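Local atomic coordinates of cellulase (Bacteroides salanitronis, PDB entry 6WQY), a protein that probably hydrolyses internal beta-1,4-glycosidic bonds in cellulose and related plant glucans, this chain holding the catalytic family 5 barrel of a longer protein. Residues 214-219 with 240-245; 195-200 with 234-239; 33-38 with 360-365; 39-44 with 75-80. All blocks are in the same frame, centred on the assembly; numbering follows the deposited sequence.

Contact 1 (214-219 with 240-245)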
loop_
_atom_site.group_PDB
_atom_site.type_symbol
_atom_site.label_atom_id
_atom_site.label_comp_id
_atom_site.label_asym_id
_atom_site.label_seq_id
_atom_site.Cartn_x
_atom_site.Cartn_y
_atom_site.Cartn_z
ATOM N N ASN A 214 13.981 8.949 12.513
ATOM C CA ASN A 214 13.694 7.569 12.127
ATOM C C ASN A 214 13.454 6.660 13.320
ATOM O O ASN A 214 12.896 5.576 13.139
ATOM C CB ASN A 214 14.811 7.046 11.228
ATOM C CG ASN A 214 14.824 7.729 9.881
ATOM O OD1 ASN A 214 13.772 8.092 9.346
ATOM N ND2 ASN A 214 16.004 7.934 9.331
ATOM N N GLN A 215 13.826 7.080 14.533
ATOM C CA GLN A 215 13.565 6.270 15.718
ATOM C C GLN A 215 12.087 6.204 16.055
ATOM O O GLN A 215 11.635 5.236 16.684
ATOM C CB GLN A 215 14.301 6.838 16.933
ATOM C CG GLN A 215 15.791 6.801 16.806
ATOM C CD GLN A 215 16.482 6.582 18.135
ATOM O OE1 GLN A 215 15.960 6.946 19.191
ATOM N NE2 GLN A 215 17.664 5.985 18.091
ATOM N N THR A 216 11.319 7.225 15.669
ATOM C CA THR A 216 9.919 7.341 16.059
ATOM C C THR A 216 8.978 7.433 14.861
ATOM O O THR A 216 7.795 7.744 15.041
ATOM C CB THR A 216 9.713 8.546 16.994
ATOM O OG1 THR A 216 10.327 9.711 16.433
ATOM C CG2 THR A 216 10.335 8.283 18.359
ATOM N N ARG A 217 9.473 7.172 13.659
ATOM C CA ARG A 217 8.661 7.205 12.447
ATOM C C ARG A 217 7.690 6.029 12.424
ATOM O O ARG A 217 8.012 4.931 12.870
ATOM C CB ARG A 217 9.593 7.110 11.233
ATOM C CG ARG A 217 8.901 7.322 9.894
ATOM C CD ARG A 217 9.861 7.329 8.717
ATOM N NE ARG A 217 10.962 8.256 8.887
ATOM C CZ ARG A 217 10.855 9.580 8.839
ATOM N NH1 ARG A 217 9.686 10.153 8.590
ATOM N NH2 ARG A 217 11.931 10.334 9.049
ATOM N N TYR A 218 6.481 6.256 11.879
ATOM C CA TYR A 218 5.553 5.151 11.648
ATOM C C TYR A 218 6.035 4.326 10.460
ATOM O O TYR A 218 6.445 4.871 9.425
ATOM C CB TYR A 218 4.131 5.658 11.378
ATOM C CG TYR A 218 3.484 6.356 12.554
ATOM C CD1 TYR A 218 3.799 7.660 12.861
ATOM C CD2 TYR A 218 2.566 5.696 13.369
ATOM C CE1 TYR A 218 3.214 8.305 13.937
ATOM C CE2 TYR A 218 1.989 6.329 14.453
ATOM C CZ TYR A 218 2.304 7.636 14.728
ATOM O OH TYR A 218 1.743 8.295 15.798
ATOM N N LEU A 219 5.995 3.007 10.624
ATOM C CA LEU A 219 6.439 2.071 9.607
ATOM C C LEU A 219 5.324 1.081 9.301
ATOM O O LEU A 219 4.554 0.697 10.193
ATOM C CB LEU A 219 7.667 1.287 10.071
ATOM C CG LEU A 219 8.806 2.113 10.666
ATOM C CD1 LEU A 219 9.923 1.189 11.139
ATOM C CD2 LEU A 219 9.342 3.140 9.687
ATOM N N ASP A 240 10.255 -3.584 18.619
ATOM C CA ASP A 240 10.588 -2.205 18.293
ATOM C C ASP A 240 11.100 -1.509 19.543
ATOM O O ASP A 240 10.891 -1.968 20.667
ATOM C CB ASP A 240 9.359 -1.497 17.698
ATOM C CG ASP A 240 9.707 -0.315 16.807
ATOM O OD1 ASP A 240 10.904 0.062 16.712
ATOM O OD2 ASP A 240 8.755 0.228 16.205
ATOM N N VAL A 241 11.820 -0.407 19.318
ATOM C CA VAL A 241 12.388 0.394 20.401
ATOM C C VAL A 241 11.437 1.469 20.908
ATOM O O VAL A 241 11.753 2.156 21.892
ATOM C CB VAL A 241 13.687 1.088 19.936
ATOM C CG1 VAL A 241 14.719 0.053 19.515
ATOM C CG2 VAL A 241 13.403 2.053 18.785
ATOM N N VAL A 242 10.304 1.660 20.249
ATOM C CA VAL A 242 9.269 2.616 20.598
ATOM C C VAL A 242 7.961 1.858 20.460
ATOM O O VAL A 242 7.881 0.852 19.756
ATOM C CB VAL A 242 9.326 3.826 19.639
ATOM C CG1 VAL A 242 9.210 3.363 18.182
ATOM C CG2 VAL A 242 8.255 4.845 19.980
ATOM N N ASP A 243 6.934 2.317 21.160
ATOM C CA ASP A 243 5.634 1.669 21.064
ATOM C C ASP A 243 4.770 2.322 19.990
ATOM O O ASP A 243 4.892 3.511 19.692
ATOM C CB ASP A 243 4.901 1.686 22.405
ATOM C CG ASP A 243 5.615 0.867 23.477
ATOM O OD1 ASP A 243 6.368 -0.059 23.121
ATOM O OD2 ASP A 243 5.408 1.157 24.672
ATOM N N ASN A 244 3.872 1.526 19.422
ATOM C CA ASN A 244 2.776 2.036 18.592
ATOM C C ASN A 244 3.241 2.740 17.326
ATOM O O ASN A 244 2.585 3.685 16.875
ATOM C CB ASN A 244 1.875 2.975 19.406
ATOM C CG ASN A 244 1.439 2.364 20.685
ATOM O OD1 ASN A 244 1.058 1.192 20.687
ATOM N ND2 ASN A 244 1.513 3.115 21.779
ATOM N N ARG A 245 4.333 2.268 16.725
ATOM C CA ARG A 245 4.830 2.868 15.495
ATOM C C ARG A 245 4.980 1.850 14.377
ATOM O O ARG A 245 5.623 2.159 13.365
ATOM C CB ARG A 245 6.145 3.617 15.715
ATOM C CG ARG A 245 6.022 4.859 16.597
ATOM C CD ARG A 245 5.221 5.955 15.925
ATOM N NE ARG A 245 5.076 7.130 16.773
ATOM C CZ ARG A 245 4.132 7.273 17.698
ATOM N NH1 ARG A 245 3.234 6.306 17.907
ATOM N NH2 ARG A 245 4.074 8.379 18.425
#

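Contact 2 (195-200 with 234-239)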
loop_
_atom_site.group_PDB
_atom_site.type_symbol
_atom_site.label_atom_id
_atom_site.label_comp_id
_atom_site.label_asym_id
_atom_site.label_seq_id
_atom_site.Cartn_x
_atom_site.Cartn_y
_atom_site.Cartn_z
ATOM N N VAL A 195 10.237 -16.537 7.566
ATOM C CA VAL A 195 11.230 -15.720 6.876
ATOM C C VAL A 195 10.708 -14.312 6.632
ATOM O O VAL A 195 11.428 -13.331 6.859
ATOM C CB VAL A 195 11.676 -16.409 5.575
ATOM C CG1 VAL A 195 12.510 -15.463 4.730
ATOM C CG2 VAL A 195 12.454 -17.674 5.890
ATOM N N LEU A 196 9.460 -14.177 6.179
ATOM C CA LEU A 196 8.913 -12.840 5.971
ATOM C C LEU A 196 8.888 -12.061 7.284
ATOM O O LEU A 196 9.222 -10.866 7.326
ATOM C CB LEU A 196 7.522 -12.928 5.348
ATOM C CG LEU A 196 6.843 -11.585 5.122
ATOM C CD1 LEU A 196 7.664 -10.613 4.288
ATOM C CD2 LEU A 196 5.481 -11.799 4.453
ATOM N N ASN A 197 8.511 -12.717 8.373
ATOM C CA ASN A 197 8.543 -12.039 9.662
ATOM C C ASN A 197 9.960 -11.607 10.033
ATOM O O ASN A 197 10.154 -10.517 10.597
ATOM C CB ASN A 197 7.922 -12.918 10.746
ATOM C CG ASN A 197 6.402 -12.994 10.642
ATOM O OD1 ASN A 197 5.736 -11.994 10.370
ATOM N ND2 ASN A 197 5.846 -14.171 10.870
ATOM N N GLU A 198 10.963 -12.435 9.717
ATOM C CA GLU A 198 12.352 -12.064 9.950
ATOM C C GLU A 198 12.743 -10.851 9.116
ATOM O O GLU A 198 13.455 -9.955 9.600
ATOM C CB GLU A 198 13.290 -13.232 9.599
ATOM C CG GLU A 198 13.186 -14.443 10.497
ATOM C CD GLU A 198 13.980 -15.669 10.013
ATOM O OE1 GLU A 198 14.818 -15.568 9.073
ATOM O OE2 GLU A 198 13.766 -16.765 10.596
ATOM N N TRP A 199 12.323 -10.820 7.849
ATOM C CA TRP A 199 12.651 -9.693 6.986
ATOM C C TRP A 199 12.063 -8.397 7.517
ATOM O O TRP A 199 12.725 -7.346 7.492
ATOM C CB TRP A 199 12.118 -9.943 5.580
ATOM C CG TRP A 199 12.826 -11.011 4.799
ATOM C CD1 TRP A 199 13.914 -11.736 5.165
ATOM C CD2 TRP A 199 12.464 -11.454 3.492
ATOM N NE1 TRP A 199 14.258 -12.603 4.141
ATOM C CE2 TRP A 199 13.368 -12.451 3.110
ATOM C CE3 TRP A 199 11.448 -11.091 2.609
ATOM C CZ2 TRP A 199 13.289 -13.092 1.868
ATOM C CZ3 TRP A 199 11.366 -11.726 1.390
ATOM C CH2 TRP A 199 12.284 -12.703 1.029
ATOM N N ASN A 200 10.817 -8.441 7.997
ATOM C CA ASN A 200 10.229 -7.235 8.559
ATOM C C ASN A 200 11.026 -6.756 9.764
ATOM O O ASN A 200 11.193 -5.542 9.963
ATOM C CB ASN A 200 8.766 -7.465 8.922
ATOM C CG ASN A 200 7.849 -7.433 7.710
ATOM O OD1 ASN A 200 8.160 -6.806 6.691
ATOM N ND2 ASN A 200 6.697 -8.086 7.831
ATOM N N ASN A 234 -0.559 -15.704 10.440
ATOM C CA ASN A 234 0.876 -15.965 10.465
ATOM C C ASN A 234 1.758 -14.758 10.722
ATOM O O ASN A 234 2.947 -14.949 11.029
ATOM C CB ASN A 234 1.337 -16.646 9.165
ATOM C CG ASN A 234 0.509 -17.859 8.835
ATOM O OD1 ASN A 234 -0.325 -17.831 7.906
ATOM N ND2 ASN A 234 0.704 -18.904 9.574
ATOM N N PHE A 235 1.263 -13.536 10.589
ATOM C CA PHE A 235 2.082 -12.353 10.836
ATOM C C PHE A 235 2.462 -12.270 12.308
ATOM O O PHE A 235 1.644 -12.543 13.190
ATOM C CB PHE A 235 1.281 -11.112 10.418
ATOM C CG PHE A 235 1.927 -9.801 10.771
ATOM C CD1 PHE A 235 1.699 -9.233 12.000
ATOM C CD2 PHE A 235 2.701 -9.104 9.852
ATOM C CE1 PHE A 235 2.262 -8.021 12.344
ATOM C CE2 PHE A 235 3.260 -7.889 10.180
ATOM C CZ PHE A 235 3.047 -7.345 11.430
ATOM N N VAL A 236 3.700 -11.860 12.565
ATOM C CA VAL A 236 4.193 -11.587 13.909
ATOM C C VAL A 236 4.696 -10.150 13.933
ATOM O O VAL A 236 5.544 -9.773 13.125
ATOM C CB VAL A 236 5.316 -12.562 14.318
ATOM C CG1 VAL A 236 5.890 -12.159 15.681
ATOM C CG2 VAL A 236 4.806 -13.997 14.339
ATOM N N LEU A 237 4.185 -9.355 14.850
ATOM C CA LEU A 237 4.610 -7.961 14.938
ATOM C C LEU A 237 6.077 -7.901 15.339
ATOM O O LEU A 237 6.458 -8.517 16.332
ATOM C CB LEU A 237 3.766 -7.241 15.981
ATOM C CG LEU A 237 3.863 -5.718 15.980
ATOM C CD1 LEU A 237 3.267 -5.120 14.722
ATOM C CD2 LEU A 237 3.173 -5.149 17.226
ATOM N N PRO A 238 6.921 -7.173 14.606
ATOM C CA PRO A 238 8.326 -7.065 15.004
ATOM C C PRO A 238 8.468 -6.406 16.361
ATOM O O PRO A 238 7.615 -5.606 16.781
ATOM C CB PRO A 238 8.941 -6.171 13.921
ATOM C CG PRO A 238 8.072 -6.406 12.725
ATOM C CD PRO A 238 6.677 -6.557 13.284
ATOM N N GLN A 239 9.577 -6.720 17.029
ATOM C CA GLN A 239 9.999 -5.955 18.195
ATOM C C GLN A 239 10.462 -4.572 17.758
ATOM O O GLN A 239 10.991 -4.387 16.662
ATOM C CB GLN A 239 11.160 -6.669 18.875
ATOM C CG GLN A 239 10.835 -8.074 19.340
ATOM C CD GLN A 239 9.694 -8.108 20.329
ATOM O OE1 GLN A 239 9.780 -7.538 21.419
ATOM N NE2 GLN A 239 8.610 -8.776 19.955
HETATM O O HOH W 1 6.334 -9.328 10.434
HETATM O O HOH W 2 8.440 -9.960 12.865
#

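Contact 3 (33-38 with 360-365)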
loop_
_atom_site.group_PDB
_atom_site.type_symbol
_atom_site.label_atom_id
_atom_site.label_comp_id
_atom_site.label_asym_id
_atom_site.label_seq_id
_atom_site.Cartn_x
_atom_site.Cartn_y
_atom_site.Cartn_z
ATOM N N LEU A 33 -8.096 9.280 4.068
ATOM C CA LEU A 33 -8.359 8.590 2.806
ATOM C C LEU A 33 -7.097 8.641 1.967
ATOM O O LEU A 33 -6.525 9.721 1.761
ATOM C CB LEU A 33 -9.504 9.267 2.046
ATOM C CG LEU A 33 -9.826 8.690 0.669
ATOM C CD1 LEU A 33 -10.305 7.242 0.765
ATOM C CD2 LEU A 33 -10.864 9.533 -0.044
ATOM N N GLY A 34 -6.654 7.484 1.477
ATOM C CA GLY A 34 -5.421 7.397 0.729
ATOM C C GLY A 34 -5.606 7.135 -0.759
ATOM O O GLY A 34 -6.651 6.711 -1.233
ATOM N N TRP A 35 -4.507 7.339 -1.482
ATOM C CA TRP A 35 -4.440 7.168 -2.926
ATOM C C TRP A 35 -3.046 6.679 -3.277
ATOM O O TRP A 35 -2.062 7.181 -2.735
ATOM C CB TRP A 35 -4.737 8.502 -3.592
ATOM C CG TRP A 35 -4.811 8.543 -5.092
ATOM C CD1 TRP A 35 -5.934 8.391 -5.856
ATOM C CD2 TRP A 35 -3.747 8.852 -6.000
ATOM N NE1 TRP A 35 -5.638 8.594 -7.189
ATOM C CE2 TRP A 35 -4.298 8.873 -7.307
ATOM C CE3 TRP A 35 -2.392 9.139 -5.836
ATOM C CZ2 TRP A 35 -3.521 9.149 -8.443
ATOM C CZ3 TRP A 35 -1.625 9.400 -6.958
ATOM C CH2 TRP A 35 -2.197 9.418 -8.243
ATOM N N ASN A 36 -2.970 5.714 -4.199
ATOM C CA ASN A 36 -1.700 5.190 -4.681
ATOM C C ASN A 36 -1.291 5.812 -6.006
ATOM O O ASN A 36 -2.080 5.830 -6.958
ATOM C CB ASN A 36 -1.779 3.679 -4.974
ATOM C CG ASN A 36 -1.667 2.811 -3.749
ATOM O OD1 ASN A 36 -0.565 2.405 -3.368
ATOM N ND2 ASN A 36 -2.798 2.485 -3.152
ATOM N N LEU A 37 -0.041 6.252 -6.075
ATOM C CA LEU A 37 0.599 6.700 -7.317
ATOM C C LEU A 37 1.091 5.461 -8.071
ATOM O O LEU A 37 2.256 5.073 -8.017
ATOM C CB LEU A 37 1.748 7.635 -6.968
ATOM C CG LEU A 37 2.479 8.270 -8.147
ATOM C CD1 LEU A 37 1.591 9.231 -8.890
ATOM C CD2 LEU A 37 3.744 8.944 -7.670
ATOM N N GLY A 38 0.155 4.776 -8.743
ATOM C CA GLY A 38 0.443 3.480 -9.329
ATOM C C GLY A 38 0.928 3.556 -10.771
ATOM O O GLY A 38 0.709 4.524 -11.489
ATOM N N PHE A 360 -7.109 10.424 -11.808
ATOM C CA PHE A 360 -6.410 11.630 -12.209
ATOM C C PHE A 360 -5.383 11.296 -13.284
ATOM O O PHE A 360 -4.775 10.213 -13.266
ATOM C CB PHE A 360 -5.593 12.236 -11.049
ATOM C CG PHE A 360 -6.409 12.623 -9.855
ATOM C CD1 PHE A 360 -6.695 11.693 -8.875
ATOM C CD2 PHE A 360 -6.876 13.908 -9.705
ATOM C CE1 PHE A 360 -7.451 12.035 -7.772
ATOM C CE2 PHE A 360 -7.629 14.262 -8.599
ATOM C CZ PHE A 360 -7.910 13.320 -7.630
ATOM N N ASN A 361 -5.147 12.242 -14.188
ATOM C CA ASN A 361 -3.926 12.202 -14.985
ATOM C C ASN A 361 -2.749 12.453 -14.041
ATOM O O ASN A 361 -2.734 13.445 -13.302
ATOM C CB ASN A 361 -3.993 13.255 -16.092
ATOM C CG ASN A 361 -2.795 13.205 -17.009
ATOM O OD1 ASN A 361 -1.678 13.514 -16.589
ATOM N ND2 ASN A 361 -3.006 12.819 -18.252
ATOM N N HIS A 362 -1.765 11.534 -14.028
ATOM C CA HIS A 362 -0.702 11.584 -13.041
ATOM C C HIS A 362 0.281 12.726 -13.268
ATOM O O HIS A 362 1.086 13.012 -12.376
ATOM C CB HIS A 362 0.064 10.260 -13.005
ATOM C CG HIS A 362 -0.702 9.119 -12.413
ATOM N ND1 HIS A 362 -0.063 7.957 -12.029
ATOM C CD2 HIS A 362 -2.017 8.937 -12.131
ATOM C CE1 HIS A 362 -0.948 7.104 -11.545
ATOM N NE2 HIS A 362 -2.142 7.673 -11.595
ATOM N N ALA A 363 0.234 13.376 -14.425
ATOM C CA ALA A 363 1.115 14.494 -14.710
ATOM C C ALA A 363 0.418 15.843 -14.643
ATOM O O ALA A 363 1.004 16.815 -14.148
ATOM C CB ALA A 363 1.745 14.329 -16.098
ATOM N N THR A 364 -0.818 15.960 -15.135
ATOM C CA THR A 364 -1.505 17.249 -15.082
ATOM C C THR A 364 -2.333 17.419 -13.818
ATOM O O THR A 364 -2.668 18.551 -13.461
ATOM C CB THR A 364 -2.454 17.420 -16.275
ATOM O OG1 THR A 364 -3.499 16.451 -16.158
ATOM C CG2 THR A 364 -1.725 17.249 -17.594
ATOM N N GLY A 365 -2.697 16.335 -13.155
ATOM C CA GLY A 365 -3.574 16.405 -12.012
ATOM C C GLY A 365 -5.043 16.570 -12.331
ATOM O O GLY A 365 -5.858 16.656 -11.404
#

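Contact 4 (39-44 with 75-80)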
loop_
_atom_site.group_PDB
_atom_site.type_symbol
_atom_site.label_atom_id
_atom_site.label_comp_id
_atom_site.label_asym_id
_atom_site.label_seq_id
_atom_site.Cartn_x
_atom_site.Cartn_y
_atom_site.Cartn_z
ATOM N N ASN A 39 1.565 2.465 -11.207
ATOM C CA ASN A 39 2.193 2.402 -12.533
ATOM C C ASN A 39 3.079 3.619 -12.777
ATOM O O ASN A 39 3.101 4.194 -13.862
ATOM C CB ASN A 39 1.178 2.208 -13.653
ATOM C CG ASN A 39 0.664 0.784 -13.747
ATOM O OD1 ASN A 39 0.905 -0.029 -12.882
ATOM N ND2 ASN A 39 -0.058 0.489 -14.826
ATOM N N GLN A 40 3.845 3.987 -11.757
ATOM C CA GLN A 40 4.635 5.217 -11.733
ATOM C C GLN A 40 6.056 4.836 -11.317
ATOM O O GLN A 40 6.763 4.191 -12.101
ATOM C CB GLN A 40 3.939 6.257 -10.863
ATOM C CG GLN A 40 4.390 7.682 -11.133
ATOM C CD GLN A 40 3.760 8.277 -12.375
ATOM O OE1 GLN A 40 2.579 8.095 -12.645
ATOM N NE2 GLN A 40 4.548 9.028 -13.127
ATOM N N LEU A 41 6.498 5.172 -10.097
ATOM C CA LEU A 41 7.841 4.749 -9.686
ATOM C C LEU A 41 7.936 3.240 -9.494
ATOM O O LEU A 41 9.053 2.708 -9.383
ATOM C CB LEU A 41 8.316 5.500 -8.450
ATOM C CG LEU A 41 8.481 7.002 -8.630
ATOM C CD1 LEU A 41 8.894 7.680 -7.334
ATOM C CD2 LEU A 41 9.484 7.334 -9.715
ATOM N N ASP A 42 6.794 2.551 -9.458
ATOM C CA ASP A 42 6.760 1.097 -9.470
ATOM C C ASP A 42 7.027 0.498 -10.849
ATOM O O ASP A 42 7.389 -0.690 -10.935
ATOM C CB ASP A 42 5.428 0.552 -8.914
ATOM C CG ASP A 42 4.184 1.284 -9.428
ATOM O OD1 ASP A 42 4.166 2.538 -9.448
ATOM O OD2 ASP A 42 3.202 0.577 -9.795
ATOM N N ALA A 43 6.841 1.269 -11.913
ATOM C CA ALA A 43 6.967 0.738 -13.262
ATOM C C ALA A 43 8.422 0.398 -13.563
ATOM O O ALA A 43 9.352 1.090 -13.131
ATOM C CB ALA A 43 6.458 1.754 -14.280
ATOM N N HIS A 44 8.612 -0.667 -14.330
ATOM C CA HIS A 44 9.949 -1.094 -14.708
ATOM C C HIS A 44 9.858 -1.776 -16.066
ATOM O O HIS A 44 8.850 -2.410 -16.390
ATOM C CB HIS A 44 10.582 -2.015 -13.662
ATOM C CG HIS A 44 9.781 -3.241 -13.371
ATOM N ND1 HIS A 44 10.108 -4.479 -13.891
ATOM C CD2 HIS A 44 8.677 -3.426 -12.615
ATOM C CE1 HIS A 44 9.230 -5.370 -13.463
ATOM N NE2 HIS A 44 8.352 -4.758 -12.687
ATOM N N VAL A 75 -0.836 9.702 0.483
ATOM C CA VAL A 75 -0.487 9.072 -0.788
ATOM C C VAL A 75 0.526 7.971 -0.551
ATOM O O VAL A 75 1.581 8.208 0.054
ATOM C CB VAL A 75 0.079 10.099 -1.783
ATOM C CG1 VAL A 75 0.475 9.431 -3.075
ATOM C CG2 VAL A 75 -0.943 11.178 -2.048
ATOM N N ARG A 76 0.252 6.786 -1.094
ATOM C CA ARG A 76 1.241 5.722 -1.154
ATOM C C ARG A 76 1.960 5.828 -2.483
ATOM O O ARG A 76 1.329 5.941 -3.544
ATOM C CB ARG A 76 0.567 4.365 -0.975
ATOM C CG ARG A 76 1.508 3.162 -1.010
ATOM C CD ARG A 76 0.816 1.944 -0.451
ATOM N NE ARG A 76 1.549 0.686 -0.508
ATOM C CZ ARG A 76 1.467 -0.208 -1.483
ATOM N NH1 ARG A 76 0.796 0.041 -2.597
ATOM N NH2 ARG A 76 2.082 -1.372 -1.321
ATOM N N ILE A 77 3.284 5.826 -2.405
ATOM C CA ILE A 77 4.194 5.991 -3.529
ATOM C C ILE A 77 4.957 4.674 -3.649
ATOM O O ILE A 77 6.037 4.506 -3.054
ATOM C CB ILE A 77 5.162 7.164 -3.275
ATOM C CG1 ILE A 77 4.411 8.478 -3.033
ATOM C CG2 ILE A 77 6.136 7.305 -4.442
ATOM C CD1 ILE A 77 5.244 9.548 -2.356
ATOM N N PRO A 78 4.443 3.707 -4.399
ATOM C CA PRO A 78 5.205 2.476 -4.631
ATOM C C PRO A 78 6.474 2.810 -5.395
ATOM O O PRO A 78 6.446 3.589 -6.354
ATOM C CB PRO A 78 4.252 1.607 -5.450
ATOM C CG PRO A 78 3.155 2.448 -5.872
ATOM C CD PRO A 78 3.123 3.683 -5.042
ATOM N N VAL A 79 7.593 2.194 -4.993
ATOM C CA VAL A 79 8.873 2.438 -5.654
ATOM C C VAL A 79 9.521 1.092 -5.963
ATOM O O VAL A 79 9.814 0.317 -5.046
ATOM C CB VAL A 79 9.844 3.281 -4.809
ATOM C CG1 VAL A 79 11.134 3.509 -5.604
ATOM C CG2 VAL A 79 9.224 4.601 -4.403
ATOM N N THR A 80 9.762 0.840 -7.246
ATOM C CA THR A 80 10.584 -0.275 -7.691
ATOM C C THR A 80 12.009 0.225 -7.866
ATOM O O THR A 80 12.232 1.284 -8.462
ATOM C CB THR A 80 10.026 -0.831 -8.995
ATOM O OG1 THR A 80 8.753 -1.414 -8.704
ATOM C CG2 THR A 80 10.940 -1.876 -9.617
HETATM O O HOH W 3 4.989 5.584 -7.596
#

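Contact 1 (214-219 with 240-245)
R245 lays its side chain over the phenol ring of Y218, and that overlap covers much of the surface the two loops share. The touch begins as a CH-pi contact: R245 CD sits 3.4 Å from the centroid of the Y218 ring, only 6° off the ring normal. Beyond it the guanidinium runs on almost flat over the tyrosine, the two planes 11° apart, until Y218 OH lies 3.2 Å below R245 CZ. A bend at chi2 (-68°) folds the arginine back over the ring.

Several polar contacts fix how the guanidinium is turned and hold it nearly parallel to the Y218 ring. R245 NH1 donates to N244 O within its own loop at 2.9 Å, in the guanidinium plane. T216 O lies at the edge of the guanidinium, near its plane, and takes a weak bond of 3.3 Å from R245 NE. The stronger partner of the arginine is E22, which forms a salt bridge with NH2, while Y218 OH bonds to G21 O.

Between the backbones, L219 N donates to R245 O at 2.9 Å. Side-chain packing is thin: V242 CG1 rests 3.4 Å from the carbonyl oxygen Q215 O, and the apolar touch is V242 CG2 to T216 CG2 at 4.3 Å.

Both segments are loops leading into neighbouring parallel strands, 219-222 and 246-251, and the L219 to R245 bond starts the ladder that L219 continues with M247. This is the N-terminal end of the strands in a TIM barrel, where alpha-beta loops close the bottom.

Contact 2 (195-200 with 234-239)
The side-chain amide of N197 reads the backbone of the facing loop with both of its ends. Its OD1 accepts a hydrogen bond from V236 N at 3.0 Å, and its ND2 donates to N234 O, also at 3.0 Å, both bonds close to straight (164°). They differ in approach: V236 N comes in 51° above the carbonyl plane of the amide, whereas N234 O lies within the amide plane. In the TIM barrel this ties the outer helix 191-209 to the chain just where helix 228-234 ends, F235 being the first residue to leave the helical conformation, and where the loop to strand 246-251 begins. With CG turned away from the carbonyl carbon (chi1 -74°), N197 reaches from the helix straight at that backbone. A leucine in its place would probably leave V236 N and N234 O without these mates and let the loop drift from the helix.

Water fills the next layer. One molecule accepts from N200 ND2 at 2.9 Å and sits 2.7 Å from N197 OD1 and 2.8 Å from V236 O, with more acceptors around it than it has protons. A second water lies between N197 O and V236 O. N200 ND2 has a further partner in P222 O, at the end of strand 219-222, so the same asparagine also reaches the barrel wall.

Packing surrounds these bonds. V236 CG2 comes within 3.6 Å of N197 ND2, the two side chains crossing at about a right angle, and the F235 ring stands obliquely near N200. Last in line, P238 CG touches N200 CB at 4.0 Å.

Contact 3 (33-38 with 360-365)
W35 is where the first strand of the TIM barrel, 34-37, meets the 360-365 loop, which lies between strand 342-346 and helix 371-383; with F360 and H362 it forms an aromatic cluster. Its CG is anti to the backbone N (chi1 -176°), which swings the indole out from the strand toward the loop. Both ring pairs are offset edge-to-face: F360 turns an edge toward the face of the five-membered ring, centroids 5.5 Å apart and planes at 83°. The six-membered ring in turn points its own edge at the face of H362, with centroids 5.2 Å apart and planes at 65°. One carboxylate fixes both: D346 accepts from W35 NE1 with OD2 and pairs with H362 NE2 through OD1. H362 ND1 in turn meets OE1 of Q40.

Next along the chain, L37 slides past the histidine, its CD1 3.8 Å from H362 ND1. The residue is also the centre of an inverse gamma turn, closed by a weak bond from G38 N to N36 O, that bends the chain off the strand. G38 O then arrives at the edge of the imidazole, in the ring plane and 3.1 Å from H362 CE1.

Contact 4 (39-44 with 75-80)
T80 fastens itself to two successive carbonyls of the 39-44 loop. Its backbone N donates to L41 O at 2.9 Å, a nearly straight bond (165°), and its hydroxyl OG1 donates to D42 O at 2.7 Å. Beside these bonds D42 and P78 lie alongside each other, pointing the same way, with D42 OD1 3.7 Å from P78 CG. L41 presses CB on P78 O at 3.4 Å and carries CD1 to I77 CG2, 4.0 Å away. A water accepts from L41 N and donates to P78 O.

All this happens just past the C-terminal ends of strands 34-37 and 74-77, on the face of a TIM barrel where family 5 enzymes bind substrate. The loop's shape is a type I beta turn from Q40 to A43, closed by A43 N to Q40 O.

D42 braces it: with CG between the backbone N and carbonyl carbon (chi1 44°), its carboxylate folds back over the turn. OD1 accepts from Q40 N at 2.7 Å, and OD2 from N39 N through its syn lone pair. With an alanine here, N39 N and Q40 N would probably lose these acceptors and a gap open beside P78. Further out, H121 N bonds to T80 OG1.

Contacts 3 and 4 belong together: their centres lie 11 Å apart on neighbouring strands, and N36 OD1 meets R76 NH1 at 2.8 Å. R76 also makes salt bridges to E170 and E309, at or near the C-terminal ends of strands 167-170 and 305-310, consistent with the usual sites of family 5 catalytic glutamates. Contacts 1 and 2 share a run of chain, Q239 leading directly into D240, with centres 15 Å apart. Contact 1 closes the opposite end of the strands from contact 4, centres 24 Å apart. Contacts 2 and 3 lie on opposite sides of the chain's centre, 31 Å between their centres. A bound magnesium ion is about 11 Å from the H44 side chain.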